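Local coordinates for alginate lyase (Aplysia kurodai, PDB 5GMT), which probably depolymerises alginate as a polysaccharide lyase of family 14, with specificity for its polymannuronate chains, at residues 129-140 with 150-158; 199-209 with 271-279. All coordinates share one frame; numbering follows the deposited sequence.

How the interactions relate
Interactions 1 and 2 belong to the two facing antiparallel sheets of a concanavalin-like beta sandwich. Interaction 1 (129-140 with 150-158) comes first along the chain and joins neighbouring strands 136-143 and 149-154 of one sheet. Interaction 2 (199-209 with 271-279) follows in series at one end of the strands of the other sheet, where the chain's last residues run past the loop between strands 191-199 and 208-216. Their centres lie about 16 Å apart, yet they touch: Phe137 CZ packs on Ile200 CG2 at 3.6 Å. Leu139 and Leu151 of interaction 1 also rest on strands 191-199 and 208-216, so the hairpin bound by the C-terminal tail forms part of the packing between the sheets.

Interaction 1: 129-140 with 150-158; sequences GGSNPSSCFSLR and ELYAYIPTN
The antiparallel hairpin of strands 136-143 and 149-154, in the beta sandwich, pairs Ser138 with Tyr154 through two backbone hydrogen bonds, Ser138 N to Tyr154 O and Tyr154 N to Ser138 O, each 2.9 Å. On the face turned to the opposing sheet, Leu139 CD2 lies against Ala153 CB at 3.8 Å, while Leu139 CB meets Leu151 CD1. Tyr154 projects from the other face, and loop 129-132 runs along the CD2/CE2 side of its ring. The Tyr154 hydroxyl OH faces Gly129 O at a doubtful 2.3 Å, too short for a normal hydrogen bond. Asn132, its CG anti to the backbone N (chi1 -166°), brings OD1 within 3.6 Å of Tyr154 CB and gives ND2 to Ile155 O at 2.9 Å, from above that carbonyl's plane. An alanine here is likely to leave Ile155 O without this donor and the loop less firmly held to the chain just after the strand. Arg140, whose strongest polar partner is Ser245, brings NH2 to Tyr154 CE1 at 3.6 Å and near the edge of the Tyr152 ring. One water accepts from Arg140 N and NE and donates to Tyr152 O (2.8 Å) and Ser138 OG, itself hydrogen-bonded to Cys127 O.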
loop_
_atom_site.group_PDB
_atom_site.type_symbol
_atom_site.label_atom_id
_atom_site.label_comp_id
_atom_site.label_asym_id
_atom_site.label_seq_id
_atom_site.Cartn_x
_atom_site.Cartn_y
_atom_site.Cartn_z
ATOM N N GLY A 129 1.064 10.732 -6.720
ATOM C CA GLY A 129 1.800 11.870 -7.239
ATOM C C GLY A 129 1.171 13.156 -6.713
ATOM O O GLY A 129 0.829 13.262 -5.532
ATOM N N GLY A 130 1.005 14.140 -7.579
ATOM C CA GLY A 130 0.389 15.371 -7.127
ATOM C C GLY A 130 -1.094 15.387 -7.433
ATOM O O GLY A 130 -1.720 16.449 -7.382
ATOM N N SER A 131 -1.648 14.210 -7.738
ATOM C CA SER A 131 -3.005 14.101 -8.285
ATOM C C SER A 131 -4.028 13.505 -7.311
ATOM O O SER A 131 -3.841 12.420 -6.780
ATOM C CB SER A 131 -2.971 13.263 -9.559
ATOM O OG SER A 131 -4.279 13.020 -10.034
ATOM N N ASN A 132 -5.132 14.203 -7.101
ATOM C CA ASN A 132 -6.154 13.689 -6.196
ATOM C C ASN A 132 -7.556 14.070 -6.668
ATOM O O ASN A 132 -8.285 14.780 -5.966
ATOM C CB ASN A 132 -5.919 14.207 -4.778
ATOM C CG ASN A 132 -6.738 13.441 -3.727
ATOM O OD1 ASN A 132 -6.856 12.219 -3.787
ATOM N ND2 ASN A 132 -7.324 14.169 -2.783
ATOM N N PRO A 133 -7.944 13.581 -7.850
ATOM C CA PRO A 133 -9.252 13.943 -8.398
ATOM C C PRO A 133 -10.353 13.237 -7.642
ATOM O O PRO A 133 -10.082 12.326 -6.864
ATOM C CB PRO A 133 -9.180 13.443 -9.837
ATOM C CG PRO A 133 -8.296 12.211 -9.724
ATOM C CD PRO A 133 -7.242 12.601 -8.709
ATOM N N SER A 134 -11.589 13.641 -7.890
ATOM C CA SER A 134 -12.717 13.090 -7.173
ATOM C C SER A 134 -13.167 11.777 -7.779
ATOM O O SER A 134 -14.361 11.498 -7.832
ATOM C CB SER A 134 -13.877 14.093 -7.184
ATOM O OG SER A 134 -14.862 13.730 -6.236
ATOM N N SER A 135 -12.215 10.981 -8.262
ATOM C CA SER A 135 -12.530 9.706 -8.896
ATOM C C SER A 135 -11.954 8.512 -8.138
ATOM O O SER A 135 -12.182 7.359 -8.516
ATOM C CB SER A 135 -12.004 9.694 -10.341
ATOM O OG SER A 135 -10.601 9.869 -10.350
ATOM N N CYS A 136 -11.214 8.778 -7.066
ATOM C CA CYS A 136 -10.459 7.705 -6.434
ATOM C C CYS A 136 -10.086 8.005 -4.995
ATOM O O CYS A 136 -10.213 9.135 -4.522
ATOM C CB CYS A 136 -9.186 7.418 -7.251
ATOM S SG CYS A 136 -8.158 8.883 -7.613
ATOM N N PHE A 137 -9.627 6.972 -4.303
ATOM C CA PHE A 137 -8.878 7.142 -3.061
ATOM C C PHE A 137 -7.780 6.077 -3.040
ATOM O O PHE A 137 -7.951 5.009 -3.615
ATOM C CB PHE A 137 -9.797 7.029 -1.840
ATOM C CG PHE A 137 -10.481 5.690 -1.717
ATOM C CD1 PHE A 137 -11.653 5.423 -2.421
ATOM C CD2 PHE A 137 -9.956 4.702 -0.898
ATOM C CE1 PHE A 137 -12.283 4.190 -2.307
ATOM C CE2 PHE A 137 -10.580 3.464 -0.780
ATOM C CZ PHE A 137 -11.748 3.208 -1.490
ATOM N N SER A 138 -6.647 6.360 -2.415
ATOM C CA SER A 138 -5.623 5.324 -2.328
ATOM C C SER A 138 -5.072 5.266 -0.922
ATOM O O SER A 138 -4.926 6.297 -0.260
ATOM C CB SER A 138 -4.505 5.558 -3.352
ATOM O OG SER A 138 -3.750 6.720 -3.067
ATOM N N LEU A 139 -4.771 4.049 -0.474
ATOM C CA LEU A 139 -4.406 3.819 0.910
ATOM C C LEU A 139 -3.160 2.953 1.012
ATOM O O LEU A 139 -3.143 1.951 1.728
ATOM C CB LEU A 139 -5.572 3.170 1.665
ATOM C CG LEU A 139 -6.879 3.982 1.657
ATOM C CD1 LEU A 139 -8.085 3.142 2.120
ATOM C CD2 LEU A 139 -6.749 5.272 2.486
ATOM N N ARG A 140 -2.124 3.336 0.279
ATOM C CA ARG A 140 -0.800 2.735 0.459
ATOM C C ARG A 140 -0.263 2.936 1.879
ATOM O O ARG A 140 -0.755 3.771 2.639
ATOM C CB ARG A 140 0.189 3.327 -0.541
ATOM C CG ARG A 140 -0.135 3.002 -1.982
ATOM C CD ARG A 140 0.794 3.756 -2.898
ATOM N NE ARG A 140 0.487 5.188 -2.935
ATOM C CZ ARG A 140 1.122 6.077 -3.687
ATOM N NH1 ARG A 140 2.112 5.700 -4.497
ATOM N NH2 ARG A 140 0.759 7.356 -3.628
ATOM N N GLU A 150 3.461 4.285 8.398
ATOM C CA GLU A 150 2.264 5.111 8.401
ATOM C C GLU A 150 1.292 4.619 7.350
ATOM O O GLU A 150 1.675 3.891 6.428
ATOM C CB GLU A 150 2.619 6.578 8.129
ATOM C CG GLU A 150 2.964 6.839 6.667
ATOM C CD GLU A 150 3.451 8.262 6.406
ATOM O OE1 GLU A 150 4.183 8.822 7.248
ATOM O OE2 GLU A 150 3.098 8.830 5.360
ATOM N N LEU A 151 0.036 5.021 7.501
ATOM C CA LEU A 151 -0.936 4.993 6.409
ATOM C C LEU A 151 -0.705 6.247 5.569
ATOM O O LEU A 151 -0.613 7.329 6.116
ATOM C CB LEU A 151 -2.371 4.951 6.948
ATOM C CG LEU A 151 -3.499 5.268 5.961
ATOM C CD1 LEU A 151 -3.492 4.255 4.842
ATOM C CD2 LEU A 151 -4.863 5.286 6.645
ATOM N N TYR A 152 -0.581 6.103 4.250
ATOM C CA TYR A 152 -0.295 7.241 3.383
ATOM C C TYR A 152 -1.453 7.412 2.424
ATOM O O TYR A 152 -1.504 6.760 1.376
ATOM C CB TYR A 152 1.007 7.037 2.629
ATOM C CG TYR A 152 1.431 8.212 1.782
ATOM C CD1 TYR A 152 1.697 9.448 2.358
ATOM C CD2 TYR A 152 1.598 8.074 0.405
ATOM C CE1 TYR A 152 2.101 10.530 1.583
ATOM C CE2 TYR A 152 2.013 9.154 -0.385
ATOM C CZ TYR A 152 2.259 10.376 0.218
ATOM O OH TYR A 152 2.666 11.453 -0.547
ATOM N N ALA A 153 -2.379 8.287 2.801
ATOM C CA ALA A 153 -3.706 8.302 2.200
ATOM C C ALA A 153 -3.928 9.452 1.222
ATOM O O ALA A 153 -3.703 10.618 1.553
ATOM C CB ALA A 153 -4.761 8.352 3.302
ATOM N N TYR A 154 -4.357 9.099 0.015
ATOM C CA TYR A 154 -4.968 10.054 -0.900
ATOM C C TYR A 154 -6.476 9.931 -0.731
ATOM O O TYR A 154 -7.078 8.947 -1.147
ATOM C CB TYR A 154 -4.551 9.781 -2.350
ATOM C CG TYR A 154 -3.199 10.345 -2.702
ATOM C CD1 TYR A 154 -2.043 9.876 -2.080
ATOM C CD2 TYR A 154 -3.075 11.347 -3.655
ATOM C CE1 TYR A 154 -0.800 10.397 -2.391
ATOM C CE2 TYR A 154 -1.828 11.874 -3.977
ATOM C CZ TYR A 154 -0.702 11.394 -3.350
ATOM O OH TYR A 154 0.539 11.911 -3.658
ATOM N N ILE A 155 -7.083 10.924 -0.091
ATOM C CA ILE A 155 -8.506 10.889 0.210
ATOM C C ILE A 155 -9.087 12.274 -0.094
ATOM O O ILE A 155 -8.340 13.226 -0.249
ATOM C CB ILE A 155 -8.750 10.486 1.688
ATOM C CG1 ILE A 155 -7.824 11.283 2.603
ATOM C CG2 ILE A 155 -8.488 9.004 1.874
ATOM C CD1 ILE A 155 -7.964 10.933 4.113
ATOM N N PRO A 156 -10.416 12.380 -0.222
ATOM C CA PRO A 156 -11.037 13.672 -0.561
ATOM C C PRO A 156 -10.654 14.821 0.382
ATOM O O PRO A 156 -10.341 14.617 1.552
ATOM C CB PRO A 156 -12.534 13.368 -0.466
ATOM C CG PRO A 156 -12.631 11.925 -0.846
ATOM C CD PRO A 156 -11.384 11.269 -0.276
ATOM N N THR A 157 -10.684 16.046 -0.132
ATOM C CA THR A 157 -10.288 17.178 0.691
ATOM C C THR A 157 -11.295 17.489 1.799
ATOM O O THR A 157 -10.948 18.126 2.784
ATOM C CB THR A 157 -10.074 18.447 -0.167
ATOM O OG1 THR A 157 -11.300 18.813 -0.798
ATOM C CG2 THR A 157 -9.028 18.185 -1.241
ATOM N N ASN A 158 -12.539 17.037 1.657
ATOM C CA ASN A 158 -13.545 17.376 2.662
ATOM C C ASN A 158 -13.593 16.355 3.811
ATOM O O ASN A 158 -14.540 15.589 3.957
ATOM C CB ASN A 158 -14.934 17.539 2.018
ATOM C CG ASN A 158 -15.422 16.291 1.319
ATOM O OD1 ASN A 158 -14.656 15.582 0.674
ATOM N ND2 ASN A 158 -16.725 16.020 1.432
HETATM O O HOH W 1 -1.757 6.106 -1.307
#

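Interaction 2: 199-209 with 271-279; sequences HINTVGKTDGW and LTPSHAVVG
His199 and Trp209 both grip the backbone of Ala276. His199 ND1 accepts from Ala276 N at 2.9 Å, nearly in the imidazole plane, while its NE2 is hydrogen-bonded to Glu197 OE2. The indole NE1 of Trp209 donates to Ala276 O at 2.6 Å, a straight bond (164°) lying in both the ring and carbonyl planes. With CG between the backbone N and the carbonyl carbon (chi1 52°), Trp209 places CZ2 over one face of the His199 ring, offset toward its rim. His275 NE2 donates to Ile200 O at 2.8 Å, in the plane of the ring and of the carbonyl. In this way the C-terminal tail beyond strand 261-272 is strapped across the end of the beta hairpin formed by strands 191-199 and 208-216, whose connection includes a type II turn from Thr202 to Lys205. The Asp207 carboxylate steadies that connection from within: OD1 takes Thr202 N on its syn lone pair, and OD2 takes Thr202 OG1. Val277 packs on both residues, CG2 lying 3.4 Å from Asp207 OD2 and CG1 lying 3.7 Å from Thr202 OG1. Asp207 O accepts from Val278 N at 3.0 Å, on a lone pair. A water donates to both Val278 O and Gly208 O, bridging tail and strand, while Gly279 O of the terminal carboxylate is hydrogen-bonded to His228 NE2.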
loop_
_atom_site.group_PDB
_atom_site.type_symbol
_atom_site.label_atom_id
_atom_site.label_comp_id
_atom_site.label_asym_id
_atom_site.label_seq_id
_atom_site.Cartn_x
_atom_site.Cartn_y
_atom_site.Cartn_z
ATOM N N HIS A 199 -12.750 0.040 5.796
ATOM C CA HIS A 199 -14.198 0.156 5.637
ATOM C C HIS A 199 -14.480 1.569 5.158
ATOM O O HIS A 199 -14.209 2.534 5.875
ATOM C CB HIS A 199 -14.935 -0.144 6.953
ATOM C CG HIS A 199 -14.816 -1.569 7.393
ATOM N ND1 HIS A 199 -15.913 -2.369 7.625
ATOM C CD2 HIS A 199 -13.728 -2.348 7.609
ATOM C CE1 HIS A 199 -15.508 -3.578 7.971
ATOM N NE2 HIS A 199 -14.186 -3.590 7.978
ATOM N N ILE A 200 -15.002 1.705 3.942
ATOM C CA ILE A 200 -15.162 3.040 3.396
ATOM C C ILE A 200 -16.390 3.673 4.023
ATOM O O ILE A 200 -17.243 2.981 4.580
ATOM C CB ILE A 200 -15.254 3.044 1.844
ATOM C CG1 ILE A 200 -16.444 2.226 1.340
ATOM C CG2 ILE A 200 -13.960 2.523 1.229
ATOM C CD1 ILE A 200 -16.500 2.192 -0.204
ATOM N N ASN A 201 -16.454 4.995 3.969
ATOM C CA ASN A 201 -17.515 5.737 4.640
ATOM C C ASN A 201 -18.891 5.579 4.022
ATOM O O ASN A 201 -19.039 5.315 2.824
ATOM C CB ASN A 201 -17.168 7.222 4.667
ATOM C CG ASN A 201 -17.032 7.806 3.269
ATOM O OD1 ASN A 201 -16.098 7.466 2.537
ATOM N ND2 ASN A 201 -17.967 8.696 2.889
ATOM N N THR A 202 -19.901 5.749 4.861
ATOM C CA THR A 202 -21.238 6.068 4.374
ATOM C C THR A 202 -21.150 7.383 3.624
ATOM O O THR A 202 -20.550 8.334 4.122
ATOM C CB THR A 202 -22.228 6.211 5.525
ATOM O OG1 THR A 202 -22.109 5.070 6.388
ATOM C CG2 THR A 202 -23.660 6.325 4.996
ATOM N N VAL A 203 -21.720 7.445 2.425
ATOM C CA VAL A 203 -21.722 8.701 1.694
ATOM C C VAL A 203 -22.468 9.727 2.536
ATOM O O VAL A 203 -23.533 9.440 3.076
ATOM C CB VAL A 203 -22.346 8.534 0.285
ATOM C CG1 VAL A 203 -22.498 9.878 -0.413
ATOM C CG2 VAL A 203 -21.471 7.616 -0.538
ATOM N N GLY A 204 -21.869 10.899 2.702
ATOM C CA GLY A 204 -22.445 11.947 3.519
ATOM C C GLY A 204 -21.869 11.957 4.917
ATOM O O GLY A 204 -22.155 12.853 5.703
ATOM N N LYS A 205 -21.043 10.964 5.236
ATOM C CA LYS A 205 -20.476 10.880 6.576
ATOM C C LYS A 205 -18.961 10.689 6.582
ATOM O O LYS A 205 -18.362 10.290 5.589
ATOM C CB LYS A 205 -21.122 9.734 7.362
ATOM C CG LYS A 205 -22.633 9.812 7.463
ATOM C CD LYS A 205 -23.162 8.803 8.463
ATOM C CE LYS A 205 -24.663 8.630 8.312
ATOM N NZ LYS A 205 -25.338 9.958 8.238
ATOM N N THR A 206 -18.357 10.952 7.727
ATOM C CA THR A 206 -16.939 10.673 7.937
ATOM C C THR A 206 -16.810 9.518 8.933
ATOM O O THR A 206 -16.250 9.670 10.034
ATOM C CB THR A 206 -16.171 11.927 8.433
ATOM O OG1 THR A 206 -16.888 12.549 9.511
ATOM C CG2 THR A 206 -15.997 12.939 7.295
ATOM N N ASP A 207 -17.337 8.367 8.527
ATOM C CA ASP A 207 -17.397 7.190 9.380
ATOM C C ASP A 207 -16.602 6.019 8.805
ATOM O O ASP A 207 -16.749 4.876 9.240
ATOM C CB ASP A 207 -18.860 6.781 9.635
ATOM C CG ASP A 207 -19.650 6.556 8.359
ATOM O OD1 ASP A 207 -19.080 6.681 7.259
ATOM O OD2 ASP A 207 -20.849 6.224 8.456
ATOM N N GLY A 208 -15.754 6.295 7.820
ATOM C CA GLY A 208 -14.907 5.235 7.288
ATOM C C GLY A 208 -13.735 5.025 8.233
ATOM O O GLY A 208 -13.469 5.880 9.084
ATOM N N TRP A 209 -13.029 3.903 8.097
ATOM C CA TRP A 209 -11.834 3.694 8.903
ATOM C C TRP A 209 -10.834 2.745 8.272
ATOM O O TRP A 209 -11.166 1.964 7.376
ATOM C CB TRP A 209 -12.213 3.177 10.300
ATOM C CG TRP A 209 -13.114 1.963 10.332
ATOM C CD1 TRP A 209 -14.478 1.952 10.242
ATOM C CD2 TRP A 209 -12.716 0.596 10.522
ATOM N NE1 TRP A 209 -14.950 0.663 10.340
ATOM C CE2 TRP A 209 -13.886 -0.186 10.519
ATOM C CE3 TRP A 209 -11.482 -0.041 10.687
ATOM C CZ2 TRP A 209 -13.859 -1.575 10.677
ATOM C CZ3 TRP A 209 -11.457 -1.423 10.839
ATOM C CH2 TRP A 209 -12.634 -2.171 10.832
ATOM N N LEU A 271 -9.447 -10.262 1.716
ATOM C CA LEU A 271 -10.710 -10.729 2.283
ATOM C C LEU A 271 -11.757 -9.635 2.235
ATOM O O LEU A 271 -11.418 -8.449 2.184
ATOM C CB LEU A 271 -10.530 -11.181 3.736
ATOM C CG LEU A 271 -9.470 -12.245 3.995
ATOM C CD1 LEU A 271 -8.126 -11.586 4.277
ATOM C CD2 LEU A 271 -9.910 -13.115 5.163
ATOM N N THR A 272 -13.029 -10.034 2.275
ATOM C CA THR A 272 -14.124 -9.071 2.305
ATOM C C THR A 272 -15.015 -9.316 3.518
ATOM O O THR A 272 -15.945 -10.116 3.447
ATOM C CB THR A 272 -14.988 -9.142 1.028
ATOM O OG1 THR A 272 -15.452 -10.486 0.842
ATOM C CG2 THR A 272 -14.195 -8.715 -0.204
ATOM N N PRO A 273 -14.732 -8.628 4.634
ATOM C CA PRO A 273 -15.581 -8.768 5.819
ATOM C C PRO A 273 -16.872 -7.991 5.640
ATOM O O PRO A 273 -16.993 -7.205 4.697
ATOM C CB PRO A 273 -14.738 -8.149 6.930
ATOM C CG PRO A 273 -13.961 -7.056 6.209
ATOM C CD PRO A 273 -13.696 -7.590 4.814
ATOM N N SER A 274 -17.821 -8.198 6.543
ATOM C CA SER A 274 -19.041 -7.404 6.532
ATOM C C SER A 274 -18.713 -5.942 6.775
ATOM O O SER A 274 -17.952 -5.613 7.686
ATOM C CB SER A 274 -20.014 -7.899 7.600
ATOM O OG SER A 274 -20.440 -9.221 7.332
ATOM N N HIS A 275 -19.292 -5.070 5.957
ATOM C CA HIS A 275 -19.098 -3.627 6.099
ATOM C C HIS A 275 -19.610 -3.128 7.451
ATOM O O HIS A 275 -20.738 -3.403 7.832
ATOM C CB HIS A 275 -19.800 -2.894 4.954
ATOM C CG HIS A 275 -19.422 -1.451 4.842
ATOM N ND1 HIS A 275 -20.317 -0.476 4.455
ATOM C CD2 HIS A 275 -18.243 -0.820 5.050
ATOM C CE1 HIS A 275 -19.707 0.694 4.432
ATOM N NE2 HIS A 275 -18.448 0.516 4.791
ATOM N N ALA A 276 -18.761 -2.421 8.190
ATOM C CA ALA A 276 -19.153 -1.870 9.481
ATOM C C ALA A 276 -18.507 -0.504 9.683
ATOM O O ALA A 276 -17.317 -0.412 9.963
ATOM C CB ALA A 276 -18.762 -2.815 10.611
ATOM N N VAL A 277 -19.286 0.561 9.546
ATOM C CA VAL A 277 -18.723 1.895 9.712
ATOM C C VAL A 277 -18.675 2.274 11.184
ATOM O O VAL A 277 -19.333 1.647 12.020
ATOM C CB VAL A 277 -19.529 2.942 8.932
ATOM C CG1 VAL A 277 -19.488 2.626 7.436
ATOM C CG2 VAL A 277 -20.960 2.986 9.437
ATOM N N VAL A 278 -17.871 3.288 11.498
ATOM C CA VAL A 278 -17.748 3.769 12.868
ATOM C C VAL A 278 -17.920 5.274 12.889
ATOM O O VAL A 278 -17.072 6.008 12.380
ATOM C CB VAL A 278 -16.395 3.383 13.489
ATOM C CG1 VAL A 278 -16.257 4.014 14.868
ATOM C CG2 VAL A 278 -16.292 1.881 13.585
ATOM N N GLY A 279 -19.045 5.717 13.446
ATOM C CA GLY A 279 -19.375 7.122 13.532
ATOM C C GLY A 279 -18.666 7.868 14.649
ATOM O O GLY A 279 -17.787 7.347 15.349
ATOM O OXT GLY A 279 -18.949 9.048 14.850
HETATM O O HOH W 2 -14.453 5.623 11.662
#